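Local coordinates for protein mandelate racemase/muconate lactonizing enzyme (Polaromonas sp., PDB 2OG9) that probably catalyses a metal-assisted racemisation or related isomerisation of a hydroxy-acid-type substrate, as a member of the enolase superfamily, at residues R19-C23 with F77-R81; V197-R201 with F230-N234. All blocks are in the same frame, centred on the assembly; numbering follows the deposited sequence.

In the fold
Both contacts pack a helix against another element, but in different domains: their centres lie 44 Å apart, on opposite sides of the chain's centre, and they share no helix or strand. Contact 1 belongs to the N-terminal domain, where strand 15-26 meets helix 73-83; it is almost wholly buried, apolar, and without a hydrogen bond between its segments. Contact 2 belongs to the barrel domain, where helix 190-204 meets the turn after helix 220-230. It is only partly buried, and its chemistry is mixed: valine packs on two phenylalanines, while an arginine holds a backbone carbonyl.

Contact 1 of 2, residues R19-C23 with F77-R81; sequences RISSC and FAHAR
Ile-20 reaches from its strand to the helix and sets the end of its side chain between the Phe-77 ring and the backbone of Ala-80 and Arg-81. With CG1 between its own backbone N and carbonyl carbon (chi1 51°) and the chain then extended, CD1 becomes the leading atom. Ile-20 CD1 comes 3.2 Å from Arg-81 CA, a tight approach for two carbons, and Ile-20 CD1 also lies 3.5 Å from Arg-81 CB. On its other flank Ile-20 CD1 is 3.5 Å from Phe-77 CE1, the two side chains slanting past one another. In the second branch, Ile-20 CG2 stands 4.2 Å from Ala-80 CB, so the small alanine is met by both branches of the isoleucine.

The Phe-77 ring slants across the strand, touching Ile-20 and Ser-22. Its CG is anti to the backbone N (chi1 175°), which carries the ring from the helix to the strand, and the Ile-20 carbonyl oxygen lies at the ring's edge, in its plane. Ser-22 meets the ring through carbon: Ser-22 CB is 3.9 Å from Phe-77 CD1. Strand 15-26 is an inner strand of the antiparallel sheet in the N-terminal capping domain of the enolase superfamily, and helix 73-83 packs on one face of that sheet, running nearly antiparallel to the strand, at 175° with the segment axes 9.0 Å apart. Ile-20 and Ser-22, two residues apart, direct their CB atoms toward the helix, whereas Ser-21 between them turns its CB away. Phe-122 of helix 114-133 touches both Ile-20 and Ala-80, extending the apolar packing to a second helix. Arg-81 contributes its backbone and CB; beyond them the guanidinium leads away from the strand.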
# COMPACT_ATOMS: atom_id res chain seq x y z
N ARG A 19 1.82 -47.05 18.40
CA ARG A 19 0.90 -47.90 17.65
C ARG A 19 -0.08 -47.06 16.85
O ARG A 19 -0.70 -46.13 17.38
CB ARG A 19 0.11 -48.83 18.59
CG ARG A 19 -0.96 -49.64 17.85
CD ARG A 19 -1.51 -50.80 18.69
NE ARG A 19 -2.53 -51.54 17.96
CZ ARG A 19 -3.78 -51.12 17.78
NH1 ARG A 19 -4.17 -49.96 18.29
NH2 ARG A 19 -4.65 -51.85 17.08
N ILE A 20 -0.22 -47.37 15.57
CA ILE A 20 -1.15 -46.65 14.72
C ILE A 20 -2.21 -47.61 14.21
O ILE A 20 -1.92 -48.76 13.89
CB ILE A 20 -0.45 -46.00 13.52
CG1 ILE A 20 0.41 -47.04 12.80
CG2 ILE A 20 0.35 -44.80 13.98
CD1 ILE A 20 0.99 -46.55 11.51
N SER A 21 -3.43 -47.11 14.13
CA SER A 21 -4.56 -47.92 13.68
C SER A 21 -5.40 -47.12 12.71
O SER A 21 -5.64 -45.93 12.93
CB SER A 21 -5.45 -48.30 14.88
OG SER A 21 -4.69 -48.76 15.98
N SER A 22 -5.85 -47.77 11.64
CA SER A 22 -6.72 -47.12 10.66
C SER A 22 -8.09 -47.74 10.89
O SER A 22 -8.35 -48.88 10.50
CB SER A 22 -6.24 -47.40 9.23
OG SER A 22 -7.00 -46.65 8.30
N CYS A 23 -8.96 -46.97 11.53
CA CYS A 23 -10.30 -47.40 11.88
C CYS A 23 -11.38 -46.78 11.00
O CYS A 23 -11.47 -45.56 10.90
CB CYS A 23 -10.54 -47.05 13.35
SG CYS A 23 -12.19 -47.37 13.96
N PHE A 77 -2.48 -43.47 6.89
CA PHE A 77 -1.95 -44.61 7.63
C PHE A 77 -0.57 -45.00 7.13
O PHE A 77 0.35 -45.17 7.92
CB PHE A 77 -2.88 -45.82 7.52
CG PHE A 77 -2.31 -47.06 8.18
CD1 PHE A 77 -2.35 -47.21 9.56
CD2 PHE A 77 -1.67 -48.04 7.42
CE1 PHE A 77 -1.76 -48.31 10.19
CE2 PHE A 77 -1.08 -49.15 8.03
CZ PHE A 77 -1.13 -49.28 9.42
N ALA A 78 -0.45 -45.16 5.82
CA ALA A 78 0.81 -45.55 5.20
C ALA A 78 1.93 -44.61 5.59
O ALA A 78 3.03 -45.06 5.91
CB ALA A 78 0.66 -45.59 3.68
N HIS A 79 1.67 -43.31 5.56
CA HIS A 79 2.71 -42.35 5.92
C HIS A 79 3.01 -42.42 7.42
O HIS A 79 4.18 -42.41 7.82
CB HIS A 79 2.28 -40.92 5.55
CG HIS A 79 3.42 -39.95 5.53
ND1 HIS A 79 4.42 -39.99 4.57
CD2 HIS A 79 3.75 -38.94 6.37
CE1 HIS A 79 5.31 -39.05 4.83
NE2 HIS A 79 4.93 -38.40 5.92
N ALA A 80 1.97 -42.50 8.23
CA ALA A 80 2.14 -42.59 9.68
C ALA A 80 3.03 -43.78 10.02
O ALA A 80 3.91 -43.69 10.87
CB ALA A 80 0.78 -42.74 10.36
N ARG A 81 2.79 -44.91 9.35
CA ARG A 81 3.57 -46.12 9.59
C ARG A 81 5.03 -45.92 9.21
O ARG A 81 5.93 -46.38 9.91
CB ARG A 81 2.98 -47.29 8.79
CG ARG A 81 3.72 -48.61 8.93
CD ARG A 81 2.98 -49.73 8.20
NE ARG A 81 2.82 -49.42 6.78
CZ ARG A 81 2.00 -50.08 5.96
NH1 ARG A 81 1.27 -51.09 6.40
NH2 ARG A 81 1.91 -49.71 4.69

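Contact 2 of 2, residues V197-R201 with F230-N234; sequences VTAVR and FEPFN
This is a helix-to-turn contact on the outer layer of the barrel domain, half apolar packing and half a charged side chain holding a backbone oxygen. Arg-201 points its guanidinium end-on at the carbonyl of Phe-233: Arg-201 NH2 donates to Phe-233 O at 2.8 Å and Arg-201 NH1 to the same oxygen at 3.0 Å. Neither bond is straight, with N-H...O angles of 149° and 139°, as expected when two nitrogens share one acceptor. The oxygen sits in the guanidinium plane, and the twofold grip limits rotation of that group. Bends at chi2 and chi3 curl the arginine chain and bring its end to the turn.

Helix 190-204 and helix 220-230 are successive outer helices of the TIM barrel, with strand 210-213 between them in the chain; that strand and helix 220-230 form one beta-alpha unit. Residues 231-233 form a short 3-10 turn that leads on toward strand 238-239. The Phe-233 ring comes off this turn and packs against the first helix. Val-197 approaches it obliquely: Val-197 CG1 lies 3.6 Å from Phe-233 CE1, and Val-197 CG2 is 3.9 Å from Phe-230 CE1, so the valine divides its two branches between the two phenylalanines. Leu-183 and Val-212, on neighbouring barrel strands, also touch Val-197. At the ring's edge, near its plane, Thr-198 OG1 stands 3.3 Å from Phe-233 CZ, while this hydroxyl is hydrogen-bonded to Ile-194 O within its own helix.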
# COMPACT_ATOMS: atom_id res chain seq x y z
N VAL A 197 -35.30 -21.70 5.56
CA VAL A 197 -34.76 -20.92 6.67
C VAL A 197 -35.86 -20.08 7.31
O VAL A 197 -35.91 -19.94 8.53
CB VAL A 197 -33.62 -19.98 6.21
CG1 VAL A 197 -33.15 -19.12 7.37
CG2 VAL A 197 -32.46 -20.80 5.67
N THR A 198 -36.74 -19.53 6.48
CA THR A 198 -37.85 -18.72 6.98
C THR A 198 -38.74 -19.61 7.85
O THR A 198 -39.19 -19.20 8.92
CB THR A 198 -38.70 -18.13 5.83
OG1 THR A 198 -37.88 -17.29 5.02
CG2 THR A 198 -39.86 -17.31 6.38
N ALA A 199 -38.97 -20.82 7.36
CA ALA A 199 -39.81 -21.80 8.06
C ALA A 199 -39.21 -22.20 9.40
O ALA A 199 -39.93 -22.31 10.40
CB ALA A 199 -40.00 -23.03 7.19
N VAL A 200 -37.90 -22.41 9.43
CA VAL A 200 -37.21 -22.79 10.65
C VAL A 200 -37.25 -21.63 11.65
O VAL A 200 -37.55 -21.83 12.83
CB VAL A 200 -35.74 -23.17 10.38
CG1 VAL A 200 -35.02 -23.46 11.69
CG2 VAL A 200 -35.68 -24.39 9.48
N ARG A 201 -36.97 -20.43 11.17
CA ARG A 201 -36.98 -19.25 12.02
C ARG A 201 -38.34 -19.01 12.66
O ARG A 201 -38.43 -18.68 13.85
CB ARG A 201 -36.55 -18.01 11.23
CG ARG A 201 -36.85 -16.68 11.91
CD ARG A 201 -36.26 -16.60 13.32
NE ARG A 201 -34.80 -16.63 13.34
CZ ARG A 201 -34.03 -15.64 12.90
NH1 ARG A 201 -34.57 -14.53 12.41
NH2 ARG A 201 -32.70 -15.76 12.97
N PHE A 230 -30.34 -12.79 3.14
CA PHE A 230 -30.22 -13.28 4.51
C PHE A 230 -29.96 -12.20 5.57
O PHE A 230 -30.18 -12.44 6.75
CB PHE A 230 -29.12 -14.34 4.62
CG PHE A 230 -29.53 -15.70 4.10
CD1 PHE A 230 -30.71 -16.30 4.53
CD2 PHE A 230 -28.72 -16.38 3.20
CE1 PHE A 230 -31.07 -17.57 4.08
CE2 PHE A 230 -29.07 -17.65 2.74
CZ PHE A 230 -30.25 -18.25 3.19
N GLU A 231 -29.51 -11.03 5.15
CA GLU A 231 -29.20 -9.94 6.08
C GLU A 231 -30.25 -9.70 7.17
O GLU A 231 -29.92 -9.60 8.35
CB GLU A 231 -28.96 -8.63 5.33
CG GLU A 231 -27.59 -8.49 4.68
CD GLU A 231 -26.49 -8.13 5.66
OE1 GLU A 231 -26.15 -8.95 6.54
OE2 GLU A 231 -25.95 -7.00 5.56
N PRO A 232 -31.54 -9.58 6.79
CA PRO A 232 -32.60 -9.34 7.78
C PRO A 232 -32.75 -10.45 8.81
O PRO A 232 -33.21 -10.22 9.92
CB PRO A 232 -33.85 -9.19 6.91
CG PRO A 232 -33.32 -8.67 5.62
CD PRO A 232 -32.09 -9.52 5.42
N PHE A 233 -32.36 -11.67 8.42
CA PHE A 233 -32.45 -12.84 9.29
C PHE A 233 -31.60 -12.78 10.55
O PHE A 233 -31.90 -13.46 11.53
CB PHE A 233 -32.07 -14.10 8.50
CG PHE A 233 -33.16 -14.63 7.62
CD1 PHE A 233 -34.07 -15.56 8.11
CD2 PHE A 233 -33.27 -14.20 6.30
CE1 PHE A 233 -35.09 -16.06 7.29
CE2 PHE A 233 -34.28 -14.69 5.48
CZ PHE A 233 -35.19 -15.63 5.97
N ASN A 234 -30.55 -11.97 10.54
CA ASN A 234 -29.66 -11.86 11.69
C ASN A 234 -29.06 -13.21 12.07
O ASN A 234 -29.06 -13.60 13.24
CB ASN A 234 -30.39 -11.28 12.91
CG ASN A 234 -30.66 -9.80 12.78
OD1 ASN A 234 -29.79 -9.04 12.35
ND2 ASN A 234 -31.85 -9.38 13.17